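Local coordinates for japanin (Rhipicephalus appendiculatus, PDB 4BOE), which binds cholesterol and, as a secreted tick salivary lipocalin, blocks differentiation of host dendritic cells from monocytes and shifts their responses toward anti-inflammatory signals, at residues A[34-38]-A[39-43]; A[2-5]-A[6-9]. One frame throughout, in Å; residues are numbered along the deposited sequence.

In the fold
Both contacts lie on the same side of the chain's centre in this lipocalin, their own centres about 12 Å apart. Interaction 2 comes first along the chain, in the N-terminal loop that precedes strand 12-18; interaction 1 follows, at the tip of the hairpin made by strands 26-37 and 40-49 of the curled antiparallel sheet. Arg43 joins them: its NH1 lies 2.9 Å from Ala6 O and also 2.9 Å from Asn8 O, probable hydrogen bonds, while Val41 packs on the backbone of Ile7. Arg43 and Ala6 both touch the bound cholesterol, so the hairpin strand and the N-terminal loop are tied together beside the sterol, whereas the glycan on Asn35 is borne on the hairpin's other strand, 26-37.

Interaction 1. Residues A[34-38]-A[39-43]; sequences LNQTG and DWVTR. With NAG (2-acetamido-2-deoxy-beta-D-glucopyranose), chain K.
Leu34 N and Asn35 N both donate to Thr42 O, at 2.8 Å and 3.2 Å: two residues opposite one, a classic beta bulge. Thr42 N returns a 2.7 Å bond to Asn35 O. Beyond it Thr37 and Trp40 form the last hydrogen-bonded pair, closed by a type II' turn in which Gly38 takes a positive phi (67°). With chi1 at -176° and an extended chain beyond CG, Gln36 runs along the face it shares with Val41: its CD lies 3.9 Å from Val41 CG2, and NE2 bonds Gly38 O at 2.9 Å. On the face of Asn35, Thr37 and Thr42, one water is gripped by three groups, accepting from both threonine hydroxyls and donating to Trp40 O. Asn35 ND2 carries an N-acetylglucosamine, whose O7 lies 3.3 Å from Thr37 CG2, in the Asn-X-Thr sequon of Asn35 to Thr37. Further out, Trp40 makes a cation-pi contact with Lys77, and the guanidinium of Arg43 is held by Thr31 and by backbone carbonyls of the N-terminal loop. The sugar is linked through ND2, whereas the main-chain N and O of Asn35 are bonded to Thr42, so the glycan is compatible with the backbone pairing.

Interaction 2. Residues A[2-5]-A[6-9]; sequences PSMP and AINT
Met4 curls back over Ala6: SD lies 3.7 Å from Ala6 CB, and the terminal CE also rests near that methyl. The bend that brings sulfur here comes at chi2 (72°), which turns the chain away from an extended path. The same sulfur accepts a weak hydrogen bond from Ala6 N, so it meets both the methyl and the amide of one residue. Upstream in the side chain, CG touches Ile7 CG1 at 3.7 Å, the two side chains crossing at about a right angle. Pro5 lies at the bend between Met4 and Ala6. It also supplies the carbonyl for the firmer backbone bond, Asn8 N to Pro5 O at 3.2 Å, although the donor stands well above the carbonyl plane; Ile7 N to Met4 O is weak. These two overlapping turns lie in the N-terminal segment before the first barrel strand, 12-18, which in lipocalins commonly helps to close one end of the barrel; here it packs against strands 73-78 and 91-98. Met4 is covered by Trp67, Leu74, Ile94 and Tyr97, Pro5 also leans on Tyr97, and Ala6 adjoins Leu74 and lines the cholesterol pocket. On the outer side, Asn8 ND2 passes close to Ser3 CB. A water bridges the two residues, accepting from Asn8 ND2 at 2.8 Å. It donates in turn to Ser3 O at 2.9 Å.

Interaction 1. Residues A[34-38]-A[39-43]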
# COMPACT_ATOMS: atom_id res chain seq x y z
N LEU A 34 -6.77 -11.84 2.23
CA LEU A 34 -7.67 -12.91 1.71
C LEU A 34 -7.40 -14.22 2.43
O LEU A 34 -8.30 -14.79 3.01
CB LEU A 34 -7.52 -13.10 0.20
CG LEU A 34 -7.77 -11.85 -0.63
CD1 LEU A 34 -7.61 -12.16 -2.09
CD2 LEU A 34 -9.15 -11.24 -0.36
N ASN A 35 -6.17 -14.68 2.44
CA ASN A 35 -5.88 -15.93 3.13
C ASN A 35 -4.41 -16.09 3.30
O ASN A 35 -3.63 -15.22 2.92
CB ASN A 35 -6.50 -17.15 2.35
CG ASN A 35 -5.98 -17.41 0.96
OD1 ASN A 35 -4.76 -17.55 0.75
ND2 ASN A 35 -6.92 -17.55 -0.00
N GLN A 36 -4.01 -17.21 3.88
CA GLN A 36 -2.62 -17.55 4.05
C GLN A 36 -2.40 -19.03 3.76
O GLN A 36 -3.18 -19.85 4.21
CB GLN A 36 -2.16 -17.26 5.49
CG GLN A 36 -0.67 -17.51 5.67
CD GLN A 36 -0.15 -17.06 7.01
OE1 GLN A 36 -0.90 -16.55 7.86
NE2 GLN A 36 1.16 -17.24 7.21
N THR A 37 -1.31 -19.35 3.06
CA THR A 37 -0.87 -20.72 2.80
C THR A 37 0.62 -20.75 3.06
O THR A 37 1.38 -20.13 2.33
CB THR A 37 -1.19 -21.21 1.36
OG1 THR A 37 -0.78 -20.23 0.40
CG2 THR A 37 -2.66 -21.50 1.17
N GLY A 38 1.02 -21.43 4.14
CA GLY A 38 2.42 -21.54 4.52
C GLY A 38 2.94 -20.18 4.95
O GLY A 38 2.32 -19.53 5.80
N ASP A 39 4.04 -19.73 4.32
CA ASP A 39 4.63 -18.42 4.62
C ASP A 39 4.06 -17.28 3.77
O ASP A 39 4.42 -16.13 4.01
CB ASP A 39 6.16 -18.50 4.44
CG ASP A 39 6.83 -19.49 5.39
OD1 ASP A 39 6.32 -19.66 6.54
OD2 ASP A 39 7.88 -20.06 5.00
N TRP A 40 3.16 -17.57 2.81
CA TRP A 40 2.61 -16.56 1.92
C TRP A 40 1.23 -16.12 2.28
O TRP A 40 0.34 -16.95 2.41
CB TRP A 40 2.64 -17.06 0.48
CG TRP A 40 4.03 -17.24 -0.03
CD1 TRP A 40 4.82 -18.34 0.14
CD2 TRP A 40 4.86 -16.24 -0.64
NE1 TRP A 40 6.09 -18.09 -0.35
CE2 TRP A 40 6.12 -16.83 -0.89
CE3 TRP A 40 4.66 -14.90 -0.98
CZ2 TRP A 40 7.17 -16.12 -1.48
CZ3 TRP A 40 5.69 -14.20 -1.59
CH2 TRP A 40 6.94 -14.79 -1.80
N VAL A 41 1.03 -14.81 2.39
CA VAL A 41 -0.29 -14.23 2.64
C VAL A 41 -0.82 -13.75 1.29
O VAL A 41 -0.10 -13.07 0.57
CB VAL A 41 -0.22 -13.09 3.69
CG1 VAL A 41 -1.51 -12.28 3.74
CG2 VAL A 41 0.09 -13.67 5.07
N THR A 42 -2.09 -14.03 1.00
CA THR A 42 -2.69 -13.55 -0.24
C THR A 42 -3.52 -12.37 0.13
O THR A 42 -4.30 -12.42 1.08
CB THR A 42 -3.51 -14.64 -0.98
OG1 THR A 42 -2.67 -15.76 -1.18
CG2 THR A 42 -3.98 -14.20 -2.36
N ARG A 43 -3.33 -11.28 -0.61
CA ARG A 43 -4.10 -10.08 -0.41
C ARG A 43 -4.66 -9.63 -1.77
O ARG A 43 -4.11 -9.96 -2.82
CB ARG A 43 -3.24 -8.94 0.15
CG ARG A 43 -2.34 -9.25 1.36
CD ARG A 43 -1.67 -7.94 1.85
NE ARG A 43 -2.69 -7.06 2.41
CZ ARG A 43 -3.12 -7.04 3.66
NH1 ARG A 43 -2.53 -7.79 4.58
NH2 ARG A 43 -4.11 -6.23 4.02
C1 NAG K . -6.63 -17.90 -1.36
C2 NAG K . -7.39 -19.16 -1.75
C3 NAG K . -6.94 -19.56 -3.16
C4 NAG K . -7.28 -18.44 -4.13
C5 NAG K . -6.71 -17.11 -3.64
C6 NAG K . -7.19 -15.92 -4.44
C7 NAG K . -6.10 -20.72 -0.31
C8 NAG K . -6.22 -21.51 0.97
N2 NAG K . -7.26 -20.27 -0.82
O3 NAG K . -7.60 -20.76 -3.56
O4 NAG K . -6.76 -18.73 -5.43
O5 NAG K . -7.08 -16.88 -2.26
O6 NAG K . -8.60 -15.92 -4.63
O7 NAG K . -5.02 -20.51 -0.84
O HOH W 1 -1.05 -17.49 0.13

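Interaction 2. Residues A[2-5]-A[6-9]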
# COMPACT_ATOMS: atom_id res chain seq x y z
N PRO A 2 5.02 -4.70 18.23
CA PRO A 2 3.92 -4.52 17.27
C PRO A 2 3.84 -5.59 16.21
O PRO A 2 4.85 -6.22 15.87
CB PRO A 2 4.21 -3.15 16.66
CG PRO A 2 4.89 -2.42 17.71
CD PRO A 2 5.78 -3.45 18.38
N SER A 3 2.63 -5.81 15.71
CA SER A 3 2.38 -6.82 14.68
C SER A 3 2.64 -6.20 13.27
O SER A 3 2.21 -5.07 13.05
CB SER A 3 0.96 -7.37 14.84
OG SER A 3 0.89 -8.15 16.03
N MET A 4 3.37 -6.92 12.36
CA MET A 4 3.70 -6.41 11.01
C MET A 4 2.41 -6.36 10.14
O MET A 4 1.83 -7.41 9.86
CB MET A 4 4.87 -7.21 10.37
CG MET A 4 4.80 -7.40 8.81
SD MET A 4 5.11 -5.94 7.89
CE MET A 4 6.29 -6.44 6.82
N PRO A 5 1.95 -5.16 9.73
CA PRO A 5 0.67 -5.03 9.01
C PRO A 5 0.49 -5.78 7.66
O PRO A 5 -0.65 -6.17 7.35
CB PRO A 5 0.53 -3.53 8.81
CG PRO A 5 1.46 -2.91 9.68
CD PRO A 5 2.59 -3.84 9.87
N ALA A 6 1.57 -5.91 6.86
CA ALA A 6 1.54 -6.58 5.56
C ALA A 6 1.03 -8.03 5.60
O ALA A 6 0.30 -8.45 4.71
CB ALA A 6 2.91 -6.56 4.94
N ILE A 7 1.38 -8.77 6.67
CA ILE A 7 0.96 -10.18 6.86
C ILE A 7 -0.15 -10.33 7.89
O ILE A 7 -0.54 -11.45 8.22
CB ILE A 7 2.20 -11.05 7.18
CG1 ILE A 7 2.96 -10.55 8.46
CG2 ILE A 7 3.12 -11.05 5.97
CD1 ILE A 7 3.60 -11.57 9.19
N ASN A 8 -0.74 -9.21 8.29
CA ASN A 8 -1.83 -9.15 9.23
C ASN A 8 -3.14 -9.04 8.46
O ASN A 8 -3.15 -8.82 7.24
CB ASN A 8 -1.65 -7.96 10.19
CG ASN A 8 -2.19 -8.22 11.58
OD1 ASN A 8 -2.82 -9.24 11.83
ND2 ASN A 8 -1.99 -7.31 12.50
N THR A 9 -4.25 -9.21 9.17
CA THR A 9 -5.59 -9.31 8.60
C THR A 9 -6.37 -8.02 8.46
O THR A 9 -7.50 -8.06 7.95
CB THR A 9 -6.38 -10.34 9.43
OG1 THR A 9 -6.34 -9.97 10.81
CG2 THR A 9 -5.82 -11.75 9.28
O HOH W 2 -0.56 -4.97 12.26